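PDB 1RIF: DNA helicase uvsW, which unwinds duplex DNA using ATP hydrolysis and drives branch migration of Holliday junctions, with roles in recombination-dependent repair and the reorganization of stalled replication forks in phage T4. Local coordinates for residues His8-Glu19 / Asn57-Ile68; Lys102-Lys110 / Phe177-His185. The protein carries 1 engineered substitution. All coordinates share one frame; numbering follows the deposited sequence.

Contact 1 (His8-Glu19 / Asn57-Ile68)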
loop_
_atom_site.group_PDB
_atom_site.type_symbol
_atom_site.label_atom_id
_atom_site.label_comp_id
_atom_site.label_asym_id
_atom_site.label_seq_id
_atom_site.Cartn_x
_atom_site.Cartn_y
_atom_site.Cartn_z
ATOM N N HIS A 8 -3.302 -8.585 -13.612
ATOM C CA HIS A 8 -2.491 -7.677 -14.425
ATOM C C HIS A 8 -1.566 -6.979 -13.419
ATOM O O HIS A 8 -1.864 -5.886 -12.946
ATOM C CB HIS A 8 -3.392 -6.642 -15.112
ATOM C CG HIS A 8 -2.640 -5.631 -15.921
ATOM N ND1 HIS A 8 -2.235 -5.866 -17.217
ATOM C CD2 HIS A 8 -2.163 -4.405 -15.596
ATOM C CE1 HIS A 8 -1.538 -4.830 -17.653
ATOM N NE2 HIS A 8 -1.479 -3.932 -16.688
ATOM N N ASP A 9 -0.441 -7.603 -13.099
ATOM C CA ASP A 9 0.501 -7.091 -12.094
ATOM C C ASP A 9 -0.146 -6.712 -10.748
ATOM O O ASP A 9 -1.366 -6.794 -10.577
ATOM C CB ASP A 9 1.399 -5.946 -12.645
ATOM C CG ASP A 9 0.683 -4.605 -12.811
ATOM O OD1 ASP A 9 -0.241 -4.277 -12.038
ATOM O OD2 ASP A 9 1.097 -3.845 -13.713
ATOM N N PHE A 10 0.675 -6.316 -9.779
ATOM C CA PHE A 10 0.150 -5.989 -8.460
ATOM C C PHE A 10 -0.344 -4.576 -8.208
ATOM O O PHE A 10 -0.617 -4.216 -7.064
ATOM C CB PHE A 10 1.165 -6.386 -7.386
ATOM C CG PHE A 10 1.321 -7.865 -7.243
ATOM C CD1 PHE A 10 2.379 -8.529 -7.846
ATOM C CD2 PHE A 10 0.359 -8.609 -6.565
ATOM C CE1 PHE A 10 2.477 -9.914 -7.779
ATOM C CE2 PHE A 10 0.445 -9.999 -6.493
ATOM C CZ PHE A 10 1.507 -10.652 -7.102
ATOM N N SER A 11 -0.469 -3.774 -9.262
ATOM C CA SER A 11 -0.980 -2.422 -9.092
ATOM C C SER A 11 -2.451 -2.375 -9.514
ATOM O O SER A 11 -3.263 -1.700 -8.877
ATOM C CB SER A 11 -0.152 -1.415 -9.906
ATOM O OG SER A 11 -0.361 -1.550 -11.303
ATOM N N HIS A 12 -2.798 -3.129 -10.560
ATOM C CA HIS A 12 -4.168 -3.156 -11.087
ATOM C C HIS A 12 -4.628 -4.519 -11.575
ATOM O O HIS A 12 -3.842 -5.443 -11.724
ATOM C CB HIS A 12 -4.312 -2.214 -12.292
ATOM C CG HIS A 12 -4.037 -0.775 -11.990
ATOM N ND1 HIS A 12 -2.762 -0.277 -11.827
ATOM C CD2 HIS A 12 -4.875 0.275 -11.834
ATOM C CE1 HIS A 12 -2.826 1.020 -11.586
ATOM N NE2 HIS A 12 -4.098 1.380 -11.586
ATOM N N VAL A 13 -5.926 -4.624 -11.829
ATOM C CA VAL A 13 -6.512 -5.834 -12.392
ATOM C C VAL A 13 -7.160 -5.330 -13.678
ATOM O O VAL A 13 -7.454 -4.140 -13.790
ATOM C CB VAL A 13 -7.597 -6.462 -11.483
ATOM C CG1 VAL A 13 -6.944 -7.116 -10.278
ATOM C CG2 VAL A 13 -8.603 -5.407 -11.050
ATOM N N ARG A 14 -7.359 -6.209 -14.654
ATOM C CA ARG A 14 -7.975 -5.798 -15.908
ATOM C C ARG A 14 -9.377 -6.350 -15.987
ATOM O O ARG A 14 -9.607 -7.511 -15.666
ATOM C CB ARG A 14 -7.173 -6.303 -17.108
ATOM C CG ARG A 14 -7.718 -5.788 -18.426
ATOM C CD ARG A 14 -6.987 -6.352 -19.627
ATOM N NE ARG A 14 -7.417 -7.708 -19.962
ATOM C CZ ARG A 14 -6.712 -8.803 -19.701
ATOM N NH1 ARG A 14 -5.534 -8.710 -19.092
ATOM N NH2 ARG A 14 -7.179 -9.992 -20.065
ATOM N N ILE A 15 -10.315 -5.523 -16.422
ATOM C CA ILE A 15 -11.701 -5.959 -16.533
ATOM C C ILE A 15 -12.168 -6.128 -17.978
ATOM O O ILE A 15 -11.963 -5.252 -18.815
ATOM C CB ILE A 15 -12.645 -4.979 -15.829
ATOM C CG1 ILE A 15 -12.152 -4.719 -14.401
ATOM C CG2 ILE A 15 -14.064 -5.550 -15.823
ATOM C CD1 ILE A 15 -13.011 -3.757 -13.608
ATOM N N ASP A 16 -12.793 -7.270 -18.249
ATOM C CA ASP A 16 -13.324 -7.616 -19.566
ATOM C C ASP A 16 -14.833 -7.604 -19.475
ATOM O O ASP A 16 -15.407 -8.294 -18.643
ATOM C CB ASP A 16 -12.866 -9.013 -19.972
ATOM C CG ASP A 16 -11.447 -9.031 -20.496
ATOM O OD1 ASP A 16 -10.576 -8.348 -19.909
ATOM O OD2 ASP A 16 -11.200 -9.742 -21.496
ATOM N N CYS A 17 -15.478 -6.824 -20.331
ATOM C CA CYS A 17 -16.933 -6.724 -20.317
ATOM C C CYS A 17 -17.416 -5.964 -21.545
ATOM O O CYS A 17 -16.624 -5.602 -22.415
ATOM C CB CYS A 17 -17.387 -5.981 -19.065
ATOM S SG CYS A 17 -16.778 -4.279 -19.015
ATOM N N GLU A 18 -18.720 -5.725 -21.612
ATOM C CA GLU A 18 -19.295 -4.991 -22.734
ATOM C C GLU A 18 -18.894 -3.524 -22.645
ATOM O O GLU A 18 -18.278 -3.095 -21.663
ATOM C CB GLU A 18 -20.822 -5.098 -22.725
ATOM C CG GLU A 18 -21.388 -5.973 -23.832
ATOM C CD GLU A 18 -20.956 -7.427 -23.717
ATOM O OE1 GLU A 18 -21.316 -8.083 -22.713
ATOM O OE2 GLU A 18 -20.258 -7.912 -24.634
ATOM N N GLU A 19 -19.238 -2.758 -23.675
ATOM C CA GLU A 19 -18.914 -1.343 -23.691
ATOM C C GLU A 19 -19.927 -0.631 -22.814
ATOM O O GLU A 19 -19.655 0.431 -22.263
ATOM C CB GLU A 19 -18.975 -0.800 -25.120
ATOM C CG GLU A 19 -18.452 0.629 -25.286
ATOM C CD GLU A 19 -16.967 0.766 -24.954
ATOM O OE1 GLU A 19 -16.392 1.844 -25.239
ATOM O OE2 GLU A 19 -16.376 -0.198 -24.409
ATOM N N ASN A 57 -8.313 1.800 -20.286
ATOM C CA ASN A 57 -7.532 0.597 -20.542
ATOM C C ASN A 57 -8.187 -0.540 -19.766
ATOM O O ASN A 57 -7.682 -1.659 -19.742
ATOM C CB ASN A 57 -6.090 0.780 -20.073
ATOM C CG ASN A 57 -5.302 1.720 -20.961
ATOM O OD1 ASN A 57 -4.928 1.368 -22.080
ATOM N ND2 ASN A 57 -5.052 2.932 -20.466
ATOM N N ARG A 58 -9.322 -0.237 -19.141
ATOM C CA ARG A 58 -10.071 -1.207 -18.354
ATOM C C ARG A 58 -9.224 -1.772 -17.203
ATOM O O ARG A 58 -9.370 -2.932 -16.816
ATOM C CB ARG A 58 -10.591 -2.335 -19.257
ATOM C CG ARG A 58 -11.602 -1.872 -20.315
ATOM C CD ARG A 58 -12.033 -3.030 -21.229
ATOM N NE ARG A 58 -13.426 -3.471 -21.051
ATOM C CZ ARG A 58 -14.488 -2.905 -21.629
ATOM N NH1 ARG A 58 -14.333 -1.860 -22.428
ATOM N NH2 ARG A 58 -15.703 -3.394 -21.426
ATOM N N LEU A 59 -8.340 -0.936 -16.664
ATOM C CA LEU A 59 -7.486 -1.321 -15.548
ATOM C C LEU A 59 -8.036 -0.672 -14.289
ATOM O O LEU A 59 -8.382 0.507 -14.291
ATOM C CB LEU A 59 -6.051 -0.853 -15.772
ATOM C CG LEU A 59 -5.289 -1.496 -16.929
ATOM C CD1 LEU A 59 -3.904 -0.893 -17.023
ATOM C CD2 LEU A 59 -5.196 -2.996 -16.720
ATOM N N LEU A 60 -8.115 -1.447 -13.215
ATOM C CA LEU A 60 -8.631 -0.955 -11.944
ATOM C C LEU A 60 -7.611 -1.197 -10.829
ATOM O O LEU A 60 -7.021 -2.276 -10.744
ATOM C CB LEU A 60 -9.925 -1.684 -11.605
ATOM C CG LEU A 60 -10.571 -1.308 -10.277
ATOM C CD1 LEU A 60 -11.436 -0.077 -10.461
ATOM C CD2 LEU A 60 -11.396 -2.473 -9.779
ATOM N N PRO A 61 -7.370 -0.194 -9.971
ATOM C CA PRO A 61 -6.392 -0.485 -8.921
ATOM C C PRO A 61 -6.764 -1.764 -8.155
ATOM O O PRO A 61 -7.919 -1.963 -7.765
ATOM C CB PRO A 61 -6.393 0.790 -8.061
ATOM C CG PRO A 61 -7.582 1.575 -8.520
ATOM C CD PRO A 61 -7.749 1.225 -9.964
ATOM N N PHE A 62 -5.767 -2.631 -7.982
ATOM C CA PHE A 62 -5.914 -3.926 -7.317
ATOM C C PHE A 62 -6.775 -3.887 -6.058
ATOM O O PHE A 62 -7.737 -4.646 -5.932
ATOM C CB PHE A 62 -4.526 -4.469 -6.972
ATOM C CG PHE A 62 -4.462 -5.961 -6.838
ATOM C CD1 PHE A 62 -3.677 -6.709 -7.707
ATOM C CD2 PHE A 62 -5.143 -6.619 -5.822
ATOM C CE1 PHE A 62 -3.569 -8.094 -7.564
ATOM C CE2 PHE A 62 -5.042 -8.008 -5.667
ATOM C CZ PHE A 62 -4.253 -8.741 -6.540
ATOM N N GLY A 63 -6.426 -2.994 -5.135
ATOM C CA GLY A 63 -7.151 -2.870 -3.885
ATOM C C GLY A 63 -8.660 -2.743 -3.938
ATOM O O GLY A 63 -9.324 -2.994 -2.936
ATOM N N LEU A 64 -9.211 -2.369 -5.092
ATOM C CA LEU A 64 -10.659 -2.188 -5.239
ATOM C C LEU A 64 -11.439 -3.381 -5.808
ATOM O O LEU A 64 -12.655 -3.301 -6.002
ATOM C CB LEU A 64 -10.929 -0.946 -6.099
ATOM C CG LEU A 64 -10.674 0.419 -5.455
ATOM C CD1 LEU A 64 -10.553 1.486 -6.525
ATOM C CD2 LEU A 64 -11.803 0.737 -4.486
ATOM N N VAL A 65 -10.751 -4.485 -6.070
ATOM C CA VAL A 65 -11.412 -5.662 -6.617
ATOM C C VAL A 65 -12.639 -6.052 -5.793
ATOM O O VAL A 65 -13.700 -6.345 -6.342
ATOM C CB VAL A 65 -10.440 -6.863 -6.673
ATOM C CG1 VAL A 65 -11.137 -8.079 -7.252
ATOM C CG2 VAL A 65 -9.240 -6.513 -7.520
ATOM N N GLY A 66 -12.490 -6.046 -4.472
ATOM C CA GLY A 66 -13.587 -6.420 -3.600
ATOM C C GLY A 66 -14.865 -5.621 -3.763
ATOM O O GLY A 66 -15.959 -6.133 -3.508
ATOM N N GLN A 67 -14.726 -4.366 -4.180
ATOM C CA GLN A 67 -15.861 -3.466 -4.378
ATOM C C GLN A 67 -16.685 -3.791 -5.620
ATOM O O GLN A 67 -17.830 -3.365 -5.730
ATOM C CB GLN A 67 -15.358 -2.034 -4.507
ATOM C CG GLN A 67 -14.476 -1.593 -3.372
ATOM C CD GLN A 67 -15.264 -1.281 -2.128
ATOM O OE1 GLN A 67 -15.962 -2.143 -1.586
ATOM N NE2 GLN A 67 -15.166 -0.038 -1.666
ATOM N N ILE A 68 -16.101 -4.530 -6.559
ATOM C CA ILE A 68 -16.808 -4.867 -7.784
ATOM C C ILE A 68 -18.031 -5.729 -7.487
ATOM O O ILE A 68 -18.986 -5.751 -8.264
ATOM C CB ILE A 68 -15.884 -5.602 -8.785
ATOM C CG1 ILE A 68 -14.700 -4.713 -9.155
ATOM C CG2 ILE A 68 -16.648 -5.925 -10.063
ATOM C CD1 ILE A 68 -13.670 -5.407 -10.023
#

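Contact 2 (Lys102-Lys110 / Phe177-His185)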
loop_
_atom_site.group_PDB
_atom_site.type_symbol
_atom_site.label_atom_id
_atom_site.label_comp_id
_atom_site.label_asym_id
_atom_site.label_seq_id
_atom_site.Cartn_x
_atom_site.Cartn_y
_atom_site.Cartn_z
ATOM N N LYS A 102 10.957 -16.924 17.245
ATOM C CA LYS A 102 12.384 -17.073 16.959
ATOM C C LYS A 102 13.078 -15.713 16.886
ATOM O O LYS A 102 14.306 -15.624 16.831
ATOM C CB LYS A 102 12.593 -17.844 15.648
ATOM C CG LYS A 102 12.299 -17.074 14.369
ATOM C CD LYS A 102 13.565 -16.483 13.784
ATOM C CE LYS A 102 13.298 -15.750 12.472
ATOM N NZ LYS A 102 12.875 -16.669 11.389
ATOM N N LEU A 103 12.281 -14.655 16.902
ATOM C CA LEU A 103 12.803 -13.300 16.832
ATOM C C LEU A 103 13.223 -12.799 18.217
ATOM O O LEU A 103 12.563 -13.092 19.216
ATOM C CB LEU A 103 11.729 -12.365 16.266
ATOM C CG LEU A 103 11.117 -12.733 14.911
ATOM C CD1 LEU A 103 9.931 -11.828 14.627
ATOM C CD2 LEU A 103 12.160 -12.599 13.808
ATOM N N GLU A 104 14.322 -12.050 18.271
ATOM C CA GLU A 104 14.798 -11.472 19.522
ATOM C C GLU A 104 14.722 -9.958 19.346
ATOM O O GLU A 104 15.656 -9.332 18.853
ATOM C CB GLU A 104 16.240 -11.901 19.808
ATOM C CG GLU A 104 16.473 -13.400 19.689
ATOM C CD GLU A 104 17.736 -13.866 20.401
ATOM O OE1 GLU A 104 18.758 -13.139 20.359
ATOM O OE2 GLU A 104 17.705 -14.970 20.993
ATOM N N ILE A 105 13.589 -9.380 19.735
ATOM C CA ILE A 105 13.359 -7.946 19.594
ATOM C C ILE A 105 13.808 -7.198 20.837
ATOM O O ILE A 105 13.592 -7.656 21.957
ATOM C CB ILE A 105 11.863 -7.670 19.325
ATOM C CG1 ILE A 105 11.401 -8.514 18.138
ATOM C CG2 ILE A 105 11.639 -6.206 19.013
ATOM C CD1 ILE A 105 9.907 -8.469 17.906
ATOM N N TYR A 106 14.427 -6.038 20.636
ATOM C CA TYR A 106 14.933 -5.239 21.750
ATOM C C TYR A 106 14.446 -3.802 21.802
ATOM O O TYR A 106 13.794 -3.299 20.887
ATOM C CB TYR A 106 16.473 -5.191 21.734
ATOM C CG TYR A 106 17.171 -6.517 21.944
ATOM C CD1 TYR A 106 17.173 -7.494 20.944
ATOM C CD2 TYR A 106 17.842 -6.790 23.135
ATOM C CE1 TYR A 106 17.833 -8.715 21.124
ATOM C CE2 TYR A 106 18.502 -8.007 23.325
ATOM C CZ TYR A 106 18.494 -8.961 22.315
ATOM O OH TYR A 106 19.153 -10.154 22.491
ATOM N N SER A 107 14.806 -3.157 22.906
ATOM C CA SER A 107 14.520 -1.761 23.189
ATOM C C SER A 107 15.767 -1.393 23.976
ATOM O O SER A 107 15.825 -1.588 25.191
ATOM C CB SER A 107 13.284 -1.624 24.072
ATOM O OG SER A 107 12.842 -0.278 24.102
ATOM N N GLY A 108 16.770 -0.875 23.278
ATOM C CA GLY A 108 18.019 -0.562 23.937
ATOM C C GLY A 108 18.682 -1.908 24.182
ATOM O O GLY A 108 19.018 -2.625 23.239
ATOM N N ASN A 109 18.851 -2.276 25.446
ATOM C CA ASN A 109 19.473 -3.554 25.778
ATOM C C ASN A 109 18.464 -4.484 26.422
ATOM O O ASN A 109 18.790 -5.610 26.779
ATOM C CB ASN A 109 20.657 -3.346 26.724
ATOM C CG ASN A 109 21.767 -2.528 26.089
ATOM O OD1 ASN A 109 22.328 -2.918 25.057
ATOM N ND2 ASN A 109 22.088 -1.382 26.699
ATOM N N LYS A 110 17.236 -4.003 26.567
ATOM C CA LYS A 110 16.174 -4.800 27.159
ATOM C C LYS A 110 15.322 -5.475 26.075
ATOM O O LYS A 110 14.857 -4.819 25.141
ATOM C CB LYS A 110 15.298 -3.914 28.052
ATOM C CG LYS A 110 14.122 -4.646 28.709
ATOM C CD LYS A 110 13.671 -3.973 30.019
ATOM C CE LYS A 110 14.773 -4.052 31.097
ATOM N NZ LYS A 110 14.396 -3.443 32.417
ATOM N N PHE A 177 14.094 0.531 13.512
ATOM C CA PHE A 177 14.342 -0.797 12.938
ATOM C C PHE A 177 15.639 -1.402 13.458
ATOM O O PHE A 177 15.709 -2.602 13.729
ATOM C CB PHE A 177 14.403 -0.710 11.400
ATOM C CG PHE A 177 13.046 -0.745 10.720
ATOM C CD1 PHE A 177 11.927 -0.150 11.307
ATOM C CD2 PHE A 177 12.893 -1.371 9.481
ATOM C CE1 PHE A 177 10.683 -0.185 10.670
ATOM C CE2 PHE A 177 11.649 -1.406 8.844
ATOM C CZ PHE A 177 10.549 -0.815 9.439
ATOM N N VAL A 178 16.669 -0.573 13.588
ATOM C CA VAL A 178 17.959 -1.044 14.081
ATOM C C VAL A 178 17.910 -1.241 15.604
ATOM O O VAL A 178 18.566 -2.137 16.139
ATOM C CB VAL A 178 19.103 -0.052 13.695
ATOM C CG1 VAL A 178 20.445 -0.550 14.224
ATOM C CG2 VAL A 178 19.178 0.094 12.176
ATOM N N ASP A 179 17.128 -0.423 16.309
ATOM C CA ASP A 179 17.028 -0.577 17.760
ATOM C C ASP A 179 16.376 -1.916 18.101
ATOM O O ASP A 179 16.774 -2.584 19.065
ATOM C CB ASP A 179 16.226 0.566 18.385
ATOM C CG ASP A 179 16.239 0.527 19.908
ATOM O OD1 ASP A 179 17.339 0.485 20.493
ATOM O OD2 ASP A 179 15.151 0.546 20.524
ATOM N N TYR A 180 15.381 -2.306 17.306
ATOM C CA TYR A 180 14.681 -3.578 17.510
ATOM C C TYR A 180 15.644 -4.743 17.280
ATOM O O TYR A 180 15.496 -5.832 17.859
ATOM C CB TYR A 180 13.519 -3.706 16.522
ATOM C CG TYR A 180 12.383 -2.754 16.775
ATOM C CD1 TYR A 180 11.789 -2.061 15.723
ATOM C CD2 TYR A 180 11.887 -2.557 18.067
ATOM C CE1 TYR A 180 10.734 -1.195 15.946
ATOM C CE2 TYR A 180 10.826 -1.692 18.299
ATOM C CZ TYR A 180 10.260 -1.016 17.231
ATOM O OH TYR A 180 9.212 -0.157 17.443
ATOM N N ARG A 181 16.614 -4.479 16.406
ATOM C CA ARG A 181 17.645 -5.422 16.003
ATOM C C ARG A 181 17.147 -6.396 14.952
ATOM O O ARG A 181 17.690 -7.490 14.800
ATOM C CB ARG A 181 18.207 -6.175 17.205
ATOM C CG ARG A 181 18.836 -5.257 18.230
ATOM C CD ARG A 181 19.649 -6.029 19.240
ATOM N NE ARG A 181 19.889 -5.233 20.436
ATOM C CZ ARG A 181 20.679 -5.610 21.432
ATOM N NH1 ARG A 181 21.307 -6.774 21.363
ATOM N NH2 ARG A 181 20.835 -4.829 22.495
ATOM N N LEU A 182 16.108 -5.988 14.229
ATOM C CA LEU A 182 15.563 -6.809 13.152
ATOM C C LEU A 182 16.301 -6.452 11.855
ATOM O O LEU A 182 16.283 -7.212 10.885
ATOM C CB LEU A 182 14.056 -6.559 13.000
ATOM C CG LEU A 182 13.189 -6.991 14.188
ATOM C CD1 LEU A 182 11.766 -6.491 14.007
ATOM C CD2 LEU A 182 13.220 -8.505 14.319
ATOM N N PHE A 183 16.962 -5.296 11.864
ATOM C CA PHE A 183 17.724 -4.806 10.718
ATOM C C PHE A 183 18.981 -4.083 11.182
ATOM O O PHE A 183 19.080 -3.672 12.338
ATOM C CB PHE A 183 16.899 -3.802 9.883
ATOM C CG PHE A 183 15.666 -4.382 9.256
ATOM C CD1 PHE A 183 14.497 -4.533 9.995
ATOM C CD2 PHE A 183 15.680 -4.797 7.925
ATOM C CE1 PHE A 183 13.354 -5.093 9.417
ATOM C CE2 PHE A 183 14.544 -5.358 7.337
ATOM C CZ PHE A 183 13.378 -5.505 8.092
ATOM N N SER A 184 19.934 -3.925 10.266
ATOM C CA SER A 184 21.172 -3.193 10.533
ATOM C C SER A 184 21.118 -1.977 9.596
ATOM O O SER A 184 20.368 -1.991 8.615
ATOM C CB SER A 184 22.392 -4.050 10.203
ATOM O OG SER A 184 22.472 -4.308 8.817
ATOM N N HIS A 185 21.889 -0.927 9.883
ATOM C CA HIS A 185 21.853 0.263 9.026
ATOM C C HIS A 185 22.276 0.044 7.584
ATOM O O HIS A 185 21.710 0.657 6.670
ATOM C CB HIS A 185 22.671 1.401 9.635
ATOM C CG HIS A 185 21.880 2.249 10.581
ATOM N ND1 HIS A 185 22.077 2.231 11.946
ATOM C CD2 HIS A 185 20.837 3.085 10.361
ATOM C CE1 HIS A 185 21.190 3.019 12.526
ATOM N NE2 HIS A 185 20.425 3.548 11.586
HETATM O O HOH W 1 17.472 -9.588 16.922
HETATM O O HOH W 2 12.943 -0.776 20.575
HETATM O O HOH W 3 18.801 -2.599 20.535
#

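Contact 1 (His8-Glu19 / Asn57-Ile68)
Arg58 lays its long side chain along the far end of strand 12-16 and on to the first residue of helix 19-28, Glu19. A bend at chi3 (111°) turns the guanidinium so that Ile15 O and Glu19 OE2 lie at its edge. In its plane NH1 donates to Glu19 OE2 at 3.3 Å, a salt bridge between nearly coplanar groups, while NE makes a weak bond to Ile15 O at 3.2 Å. Arginine suits this place because a long chain with several N-H groups can run past the strand end and serve both a carbonyl and a carboxylate. The position of NH2 is less certain. The carbonyl of Arg58 opens the strand pairing, its O accepting from Ile15 N at 2.8 Å.

Val13, opposite Leu60 in a hydrogen-bonded antiparallel pair, suits this buried strand position because its branched side chain is compact and apolar. With CG1 anti to the carbonyl carbon (chi1 -73°), that methyl stands over one face of the Phe62 ring, near its rim, 4.2 Å from CD1. Phe62 closes the other end of the pairing: its N gives Ser11 O a nearly straight bond (2.8 Å), and its flat ring fits against the turn, where CD1 brings an edge to Asp9 O at 3.7 Å. On the other side of the sheet from Val13, Leu59 sets its CD2 methyl over the His8 ring, 3.5 Å from His8 CD2, in a CH-pi contact.

In the N-terminal domain's mixed sheet, 59-61 is an outer strand and 12-16 lies between it and strand 3-8. Helix 19-28 packs Leu25 on Ile15 and Phe22 on Arg58, Phe7 of strand 3-8 touches Phe62, and Arg130 makes a cation-pi contact with Phe62.

Contact 2 (Lys102-Lys110 / Phe177-His185)
The guanidinium of Arg181 lies flat on the ring of Tyr106, their planes only 6° apart and their centres 3.6 Å from one another. This is a cation-pi stack in which the charged group sits over one face, displaced toward the rim. Arg181 follows the last turn of helix 167-180 with positive phi, and its side chain runs extended from CG to NE; CD therefore passes over the ring as well, 3.3 Å from Tyr106 CD1. A long, flat-ended arginine suits this place because it can stack through its face and still donate from its edge. NH2 uses this freedom, reaching Gly108 O at 3.0 Å on a carbonyl lone pair, and NE donates to a water that also lies close to Gly108 O and Asp179 O.

Asp179 points its carboxylate at the turn between the two strands of the hairpin. With CG anti to the backbone N (chi1 -173°), OD1 takes the N-H of Gly108 at 3.2 Å on its syn side, somewhat out of the carboxylate plane. Glycine suits the second position of this type II' turn, since it readily adopts the positive phi required there. Tyr180 turns a ring edge to the hairpin, CD2 standing 3.5 Å from Tyr106 O, while Ile105 CG2 approaches the ring obliquely. Tyr180 O accepts from Tyr106 N at 3.0 Å, and the Tyr180 hydroxyl is hydrogen-bonded to Ser142 of the predicted ATP-binding loop.

Another water joins Glu104 O to Arg181 O. The tyrosine face, which also has a cation-pi partner in Arg111, and the Gly108 carbonyl probably steady the Arg181 charge together, while the Asp179 carboxylate probably polarises the Gly108 N-H and ties the turn to the helix end.

Contact 1 belongs to the N-terminal domain and contact 2 to the ATP-binding helicase domain, on opposite sides of the chain's centre, with about 20 Å between nearest atoms. They hold no element in common. Contact 1 is partly buried and buries the larger surface: two strands of one sheet meet through regular backbone bonds and apolar side chains, with charge pairing left to one end. Contact 2 is a surface contact, fastening a short hairpin to a helix end by stacking, side-chain-to-backbone bonds and water. Each uses an arginine, but the guanidinium of 57-68 meets oxygens mainly at its edge, whereas that of 177-185 also stacks through a face.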